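Local coordinates for protein ribulose-1,5-bisphosphate carboxylase/oxygenase large subunit (Rhodopseudomonas palustris, PDB 3QFW) that is a RuBisCO-like protein of the ribulose-bisphosphate carboxylase family that probably binds magnesium, though its own reaction is not established, at residues V250-P255 / A278-F283; L272-G277 / L311-P316. All blocks are in the same frame, centred on the assembly; numbering follows the deposited sequence.

Contact 1 (V250-P255 / A278-F283); sequences VVVAHP and ADATVF
Val282, Ala253 and Asp279 carry the pairing of 250-255 with 278-283, on the adjacent parallel strands 250-253 and 280-284 in the TIM barrel of the catalytic domain, joined through helix 265-276 as a beta-alpha-beta unit. Val282 N gives a hydrogen bond to Ala253 O at 3.0 Å, and its isopropyl group divides its contacts: with CG1 anti to the backbone N (chi1 177°), that branch lies by Pro255 CD, while CG2 meets Val252 CG1 at 3.9 Å. Ala253 N answers with a bond of 2.8 Å to Ala280 O, and its methyl CB rests 3.7 Å from Ala278 CB; Phe273 of the helix covers that methyl. Just before strand 280-284, Asp279 grips Val251 twice. Asp279 OD2 takes the Val251 N-H at 2.8 Å on its anti lone pair, and Asp279 N donates back to Val251 O at 2.7 Å. Ala280 N adds a longer bond of 3.2 Å to Val251 O, so this oxygen serves two donors. Asp279 OD1 accepts from Val117 N and Gly118 N. The buried carboxylate is thus held by three backbone N-H groups, which would probably stabilise its negative charge.

Contact 2 (L272-G277 / L311-P316); sequences LFRLFG and LNACIP
An arginine laid against backbone carbonyls makes this a polar helix-to-loop contact: Arg274, near the C-terminal end of helix 265-276, reaches the loop 311-314 that leads into strand 315-319. Its side chain is extended, CG anti to the backbone N (chi1 173°), which carries the guanidinium alongside the loop. Arg274 NE donates to Asn312 O at 2.8 Å and Arg274 NH2 to Leu311 O at 3.2 Å, both oxygens at the guanidinium edge, tilted slightly from its plane; NH2 approaches Leu311 O from above the carbonyl plane, not along a lone pair. A weak bond also joins NH2 to Asn312 O. Over one face sits Ala313 CA, and the aliphatic stem packs through Arg274 CG on Cys314 CB at 3.9 Å. The helix ends in a Schellman motif, Gly277 taking a positive phi (131°) as the chain turns toward the next barrel strand. Arg274 NH1 bonds to Ala303 O and Asp306 O, linking the end of helix 294-305 to the same group. A leucine in place of Arg274 would probably leave the carbonyls of Leu311, Asn312, Ala303 and Asp306 without these donors, the loop no longer tied to the helix. Leu275 CD1 meets Leu311 CD1 at 3.9 Å, and Leu109 of helix 106-112 touches both leucines.

Overall arrangement
From the N terminus the chain first lays down the antiparallel sheet of strands 8-15 to 102-103, then enters the barrel. Strand 250-253 is followed by helix 265-276 and strand 280-284, and contact 1 closes this loop by setting the two strands side by side. Contact 2 starts on the helix within that loop and closes a second one, past strand 280-284 and helix 294-305, at residues 311-316. The segments therefore alternate along the chain and the contacts cross, their centres about 8 Å apart. They touch directly: Asp279 O probably accepts from Ile315 N, and Thr281 packs on Cys314. Together they join strands 250-253 and 280-284, and the loop leading into strand 315-319, with helix 265-276.

Contact 1 (V250-P255 / A278-F283)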
ATOM      1  N   VAL B 250      21.468   4.281   8.210  1.00 32.01           N
ATOM      2  CA  VAL B 250      21.062   4.700   6.876  1.00 30.62           C
ATOM      3  C   VAL B 250      19.757   3.965   6.542  1.00 28.53           C
ATOM      4  O   VAL B 250      19.703   2.729   6.572  1.00 29.97           O
ATOM      5  CB  VAL B 250      22.140   4.412   5.822  1.00 29.42           C
ATOM      6  CG1 VAL B 250      21.659   4.831   4.444  1.00 29.88           C
ATOM      7  CG2 VAL B 250      23.455   5.146   6.176  1.00 29.31           C
ATOM      8  N   VAL B 251      18.705   4.720   6.245  1.00 26.33           N
ATOM      9  CA  VAL B 251      17.417   4.102   5.908  1.00 27.21           C
ATOM     10  C   VAL B 251      17.242   4.042   4.400  1.00 28.12           C
ATOM     11  O   VAL B 251      17.106   5.074   3.739  1.00 27.04           O
ATOM     12  CB  VAL B 251      16.242   4.862   6.514  1.00 24.46           C
ATOM     13  CG1 VAL B 251      14.889   4.235   6.042  1.00 24.72           C
ATOM     14  CG2 VAL B 251      16.348   4.859   8.031  1.00 28.46           C
ATOM     15  N   VAL B 252      17.254   2.831   3.860  1.00 26.33           N
ATOM     16  CA  VAL B 252      17.156   2.633   2.419  1.00 26.54           C
ATOM     17  C   VAL B 252      15.729   2.197   2.099  1.00 28.49           C
ATOM     18  O   VAL B 252      15.258   1.182   2.613  1.00 28.88           O
ATOM     19  CB  VAL B 252      18.115   1.533   1.933  1.00 28.62           C
ATOM     20  CG1 VAL B 252      18.061   1.413   0.417  1.00 29.96           C
ATOM     21  CG2 VAL B 252      19.558   1.796   2.413  1.00 30.49           C
ATOM     22  N   ALA B 253      15.046   2.948   1.247  1.00 29.33           N
ATOM     23  CA  ALA B 253      13.687   2.584   0.873  1.00 28.88           C
ATOM     24  C   ALA B 253      13.677   1.722  -0.389  1.00 32.64           C
ATOM     25  O   ALA B 253      14.494   1.918  -1.291  1.00 30.71           O
ATOM     26  CB  ALA B 253      12.830   3.827   0.692  1.00 30.00           C
ATOM     27  N   HIS B 254      12.763   0.751  -0.422  1.00 23.61           N
ATOM     28  CA  HIS B 254      12.550  -0.122  -1.574  1.00 28.74           C
ATOM     29  C   HIS B 254      11.132   0.085  -2.122  1.00 26.46           C
ATOM     30  O   HIS B 254      10.194   0.327  -1.358  1.00 26.50           O
ATOM     31  CB  HIS B 254      12.716  -1.590  -1.169  1.00 31.83           C
ATOM     32  CG  HIS B 254      12.696  -2.539  -2.328  1.00 34.08           C
ATOM     33  ND1 HIS B 254      11.534  -3.106  -2.808  1.00 29.67           N
ATOM     34  CD2 HIS B 254      13.697  -3.009  -3.114  1.00 33.76           C
ATOM     35  CE1 HIS B 254      11.818  -3.886  -3.837  1.00 31.50           C
ATOM     36  NE2 HIS B 254      13.127  -3.850  -4.040  1.00 33.86           N
ATOM     37  N   PRO B 255      10.965  -0.029  -3.446  1.00 25.92           N
ATOM     38  CA  PRO B 255       9.674   0.344  -4.032  1.00 27.29           C
ATOM     39  C   PRO B 255       8.634  -0.789  -4.140  1.00 26.80           C
ATOM     40  O   PRO B 255       7.655  -0.618  -4.861  1.00 26.58           O
ATOM     41  CB  PRO B 255      10.072   0.815  -5.434  1.00 25.25           C
ATOM     42  CG  PRO B 255      11.230  -0.076  -5.783  1.00 25.53           C
ATOM     43  CD  PRO B 255      12.007  -0.221  -4.480  1.00 27.16           C
ATOM     44  N   ALA B 278      13.458   8.525   3.967  1.00 21.12           N
ATOM     45  CA  ALA B 278      14.368   7.642   3.260  1.00 24.41           C
ATOM     46  C   ALA B 278      15.699   8.373   2.974  1.00 26.64           C
ATOM     47  O   ALA B 278      15.700   9.485   2.463  1.00 27.43           O
ATOM     48  CB  ALA B 278      13.741   7.154   1.974  1.00 29.12           C
ATOM     49  N   ASP B 279      16.823   7.745   3.309  1.00 27.08           N
ATOM     50  CA  ASP B 279      18.129   8.331   3.003  1.00 26.32           C
ATOM     51  C   ASP B 279      18.610   7.912   1.626  1.00 29.94           C
ATOM     52  O   ASP B 279      19.359   8.652   0.963  1.00 30.54           O
ATOM     53  CB  ASP B 279      19.163   7.949   4.052  1.00 27.00           C
ATOM     54  CG  ASP B 279      18.757   8.384   5.438  1.00 27.65           C
ATOM     55  OD1 ASP B 279      18.682   9.607   5.676  1.00 29.10           O
ATOM     56  OD2 ASP B 279      18.523   7.501   6.284  1.00 28.64           O
ATOM     57  N   ALA B 280      18.190   6.728   1.198  1.00 27.01           N
ATOM     58  CA  ALA B 280      18.410   6.307  -0.178  1.00 28.08           C
ATOM     59  C   ALA B 280      17.117   5.709  -0.693  1.00 28.67           C
ATOM     60  O   ALA B 280      16.291   5.224   0.081  1.00 27.37           O
ATOM     61  CB  ALA B 280      19.550   5.301  -0.286  1.00 28.27           C
ATOM     62  N   THR B 281      16.927   5.753  -2.002  1.00 27.42           N
ATOM     63  CA  THR B 281      15.685   5.242  -2.548  1.00 29.10           C
ATOM     64  C   THR B 281      15.935   4.437  -3.825  1.00 31.44           C
ATOM     65  O   THR B 281      16.486   4.947  -4.815  1.00 26.03           O
ATOM     66  CB  THR B 281      14.629   6.370  -2.717  1.00 26.05           C
ATOM     67  OG1 THR B 281      13.397   5.805  -3.157  1.00 26.61           O
ATOM     68  CG2 THR B 281      15.091   7.441  -3.723  1.00 25.28           C
ATOM     69  N   VAL B 282      15.554   3.160  -3.766  1.00 26.31           N
ATOM     70  CA  VAL B 282      15.777   2.218  -4.854  1.00 27.05           C
ATOM     71  C   VAL B 282      14.656   2.342  -5.890  1.00 27.53           C
ATOM     72  O   VAL B 282      13.499   2.509  -5.539  1.00 25.98           O
ATOM     73  CB  VAL B 282      15.836   0.765  -4.319  1.00 29.07           C
ATOM     74  CG1 VAL B 282      15.996  -0.244  -5.456  1.00 29.72           C
ATOM     75  CG2 VAL B 282      16.948   0.617  -3.284  1.00 27.64           C
ATOM     76  N   PHE B 283      15.017   2.275  -7.167  1.00 27.21           N
ATOM     77  CA  PHE B 283      14.046   2.327  -8.260  1.00 25.28           C
ATOM     78  C   PHE B 283      14.653   1.675  -9.492  1.00 31.74           C
ATOM     79  O   PHE B 283      15.886   1.687  -9.675  1.00 28.57           O
ATOM     80  CB  PHE B 283      13.644   3.770  -8.582  1.00 25.86           C
ATOM     81  CG  PHE B 283      14.788   4.632  -9.077  1.00 27.99           C
ATOM     82  CD1 PHE B 283      14.938   4.904 -10.428  1.00 29.82           C
ATOM     83  CD2 PHE B 283      15.686   5.180  -8.183  1.00 24.03           C
ATOM     84  CE1 PHE B 283      15.980   5.713 -10.881  1.00 28.44           C
ATOM     85  CE2 PHE B 283      16.742   5.988  -8.625  1.00 30.64           C
ATOM     86  CZ  PHE B 283      16.884   6.246  -9.975  1.00 30.94           C
TER

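Contact 2 (L272-G277 / L311-P316)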
ATOM      1  N   LEU B 272       8.131  11.878  -1.838  1.00 26.23           N
ATOM      2  CA  LEU B 272       7.411  11.442  -0.650  1.00 25.89           C
ATOM      3  C   LEU B 272       8.245  10.521   0.232  1.00 23.93           C
ATOM      4  O   LEU B 272       8.251  10.676   1.450  1.00 26.75           O
ATOM      5  CB  LEU B 272       6.081  10.789  -1.027  1.00 26.55           C
ATOM      6  CG  LEU B 272       5.052  11.741  -1.656  1.00 29.40           C
ATOM      7  CD1 LEU B 272       3.753  11.000  -1.955  1.00 26.31           C
ATOM      8  CD2 LEU B 272       4.780  12.955  -0.767  1.00 27.49           C
ATOM      9  N   PHE B 273       8.918   9.546  -0.373  1.00 25.31           N
ATOM     10  CA  PHE B 273       9.796   8.659   0.392  1.00 25.26           C
ATOM     11  C   PHE B 273      10.854   9.474   1.165  1.00 28.66           C
ATOM     12  O   PHE B 273      11.063   9.258   2.365  1.00 25.34           O
ATOM     13  CB  PHE B 273      10.465   7.626  -0.526  1.00 26.90           C
ATOM     14  CG  PHE B 273       9.625   6.383  -0.791  1.00 23.83           C
ATOM     15  CD1 PHE B 273       8.259   6.349  -0.494  1.00 25.02           C
ATOM     16  CD2 PHE B 273      10.204   5.254  -1.348  1.00 24.40           C
ATOM     17  CE1 PHE B 273       7.510   5.200  -0.745  1.00 27.10           C
ATOM     18  CE2 PHE B 273       9.464   4.099  -1.583  1.00 24.71           C
ATOM     19  CZ  PHE B 273       8.117   4.079  -1.291  1.00 29.46           C
ATOM     20  N   ARG B 274      11.496  10.414   0.468  1.00 24.10           N
ATOM     21  CA  ARG B 274      12.448  11.359   1.070  1.00 27.68           C
ATOM     22  C   ARG B 274      11.818  12.154   2.227  1.00 27.12           C
ATOM     23  O   ARG B 274      12.376  12.227   3.325  1.00 26.54           O
ATOM     24  CB  ARG B 274      12.949  12.322  -0.007  1.00 22.28           C
ATOM     25  CG  ARG B 274      13.823  13.496   0.506  1.00 26.50           C
ATOM     26  CD  ARG B 274      14.093  14.479  -0.616  1.00 27.73           C
ATOM     27  NE  ARG B 274      15.000  15.571  -0.226  1.00 26.26           N
ATOM     28  CZ  ARG B 274      15.352  16.551  -1.045  1.00 28.76           C
ATOM     29  NH1 ARG B 274      14.880  16.561  -2.286  1.00 29.19           N
ATOM     30  NH2 ARG B 274      16.167  17.518  -0.630  1.00 26.32           N
ATOM     31  N   LEU B 275      10.651  12.739   1.968  1.00 26.01           N
ATOM     32  CA  LEU B 275       9.912  13.485   2.980  1.00 26.44           C
ATOM     33  C   LEU B 275       9.734  12.645   4.250  1.00 29.58           C
ATOM     34  O   LEU B 275       9.933  13.125   5.366  1.00 29.11           O
ATOM     35  CB  LEU B 275       8.525  13.879   2.428  1.00 29.87           C
ATOM     36  CG  LEU B 275       7.573  14.660   3.336  1.00 27.82           C
ATOM     37  CD1 LEU B 275       8.078  16.082   3.548  1.00 25.54           C
ATOM     38  CD2 LEU B 275       6.159  14.706   2.771  1.00 28.07           C
ATOM     39  N   PHE B 276       9.344  11.386   4.067  1.00 28.09           N
ATOM     40  CA  PHE B 276       9.046  10.504   5.193  1.00 27.72           C
ATOM     41  C   PHE B 276      10.280   9.939   5.904  1.00 31.39           C
ATOM     42  O   PHE B 276      10.154   9.372   6.995  1.00 33.66           O
ATOM     43  CB  PHE B 276       8.115   9.368   4.749  1.00 28.54           C
ATOM     44  CG  PHE B 276       6.751   9.845   4.332  1.00 28.66           C
ATOM     45  CD1 PHE B 276       6.198  10.981   4.901  1.00 28.44           C
ATOM     46  CD2 PHE B 276       6.036   9.180   3.347  1.00 31.14           C
ATOM     47  CE1 PHE B 276       4.937  11.432   4.513  1.00 27.38           C
ATOM     48  CE2 PHE B 276       4.786   9.624   2.955  1.00 28.98           C
ATOM     49  CZ  PHE B 276       4.240  10.756   3.537  1.00 29.90           C
ATOM     50  N   GLY B 277      11.448  10.064   5.279  1.00 28.69           N
ATOM     51  CA  GLY B 277      12.710   9.757   5.938  1.00 27.49           C
ATOM     52  C   GLY B 277      13.705   8.856   5.230  1.00 27.89           C
ATOM     53  O   GLY B 277      14.699   8.445   5.830  1.00 28.96           O
ATOM     54  N   LEU B 311      15.111  20.250   3.948  1.00 31.63           N
ATOM     55  CA  LEU B 311      15.319  18.807   4.085  1.00 29.33           C
ATOM     56  C   LEU B 311      16.563  18.260   3.386  1.00 29.88           C
ATOM     57  O   LEU B 311      16.883  18.658   2.271  1.00 29.72           O
ATOM     58  CB  LEU B 311      14.094  18.051   3.570  1.00 28.27           C
ATOM     59  CG  LEU B 311      12.803  18.449   4.291  1.00 29.26           C
ATOM     60  CD1 LEU B 311      11.683  17.504   3.913  1.00 30.62           C
ATOM     61  CD2 LEU B 311      13.034  18.445   5.787  1.00 30.02           C
ATOM     62  N   ASN B 312      17.234  17.315   4.035  1.00 27.44           N
ATOM     63  CA  ASN B 312      18.374  16.640   3.414  1.00 30.66           C
ATOM     64  C   ASN B 312      17.983  15.959   2.105  1.00 33.10           C
ATOM     65  O   ASN B 312      16.824  15.558   1.915  1.00 30.85           O
ATOM     66  CB  ASN B 312      18.962  15.592   4.364  1.00 31.09           C
ATOM     67  CG  ASN B 312      19.701  16.208   5.532  1.00 33.28           C
ATOM     68  OD1 ASN B 312      20.268  17.297   5.415  1.00 32.53           O
ATOM     69  ND2 ASN B 312      19.707  15.511   6.665  1.00 32.20           N
ATOM     70  N   ALA B 313      18.952  15.825   1.209  1.00 30.07           N
ATOM     71  CA  ALA B 313      18.775  15.062  -0.022  1.00 29.43           C
ATOM     72  C   ALA B 313      18.747  13.568   0.294  1.00 28.65           C
ATOM     73  O   ALA B 313      19.276  13.136   1.316  1.00 28.96           O
ATOM     74  CB  ALA B 313      19.923  15.379  -1.004  1.00 30.63           C
ATOM     75  N   CYS B 314      18.111  12.796  -0.587  1.00 26.95           N
ATOM     76  CA  CYS B 314      18.050  11.335  -0.507  1.00 26.44           C
ATOM     77  C   CYS B 314      18.805  10.812  -1.728  1.00 26.74           C
ATOM     78  O   CYS B 314      18.617  11.341  -2.822  1.00 32.02           O
ATOM     79  CB  CYS B 314      16.566  10.894  -0.547  1.00 25.19           C
ATOM     80  SG  CYS B 314      16.220   9.127  -0.833  1.00 29.20           S
ATOM     81  N   ILE B 315      19.671   9.811  -1.570  1.00 24.89           N
ATOM     82  CA  ILE B 315      20.441   9.331  -2.728  1.00 27.71           C
ATOM     83  C   ILE B 315      19.602   8.435  -3.635  1.00 26.86           C
ATOM     84  O   ILE B 315      19.131   7.387  -3.209  1.00 27.85           O
ATOM     85  CB  ILE B 315      21.707   8.525  -2.347  1.00 30.92           C
ATOM     86  CG1 ILE B 315      22.395   9.097  -1.105  1.00 38.02           C
ATOM     87  CG2 ILE B 315      22.665   8.448  -3.536  1.00 30.01           C
ATOM     88  CD1 ILE B 315      22.004   8.349   0.162  1.00 40.76           C
ATOM     89  N   PRO B 316      19.439   8.836  -4.903  1.00 26.96           N
ATOM     90  CA  PRO B 316      18.726   7.965  -5.838  1.00 25.90           C
ATOM     91  C   PRO B 316      19.551   6.713  -6.077  1.00 29.38           C
ATOM     92  O   PRO B 316      20.761   6.802  -6.304  1.00 29.42           O
ATOM     93  CB  PRO B 316      18.645   8.793  -7.125  1.00 28.66           C
ATOM     94  CG  PRO B 316      19.179  10.163  -6.781  1.00 35.77           C
ATOM     95  CD  PRO B 316      20.018  10.023  -5.555  1.00 27.87           C
TER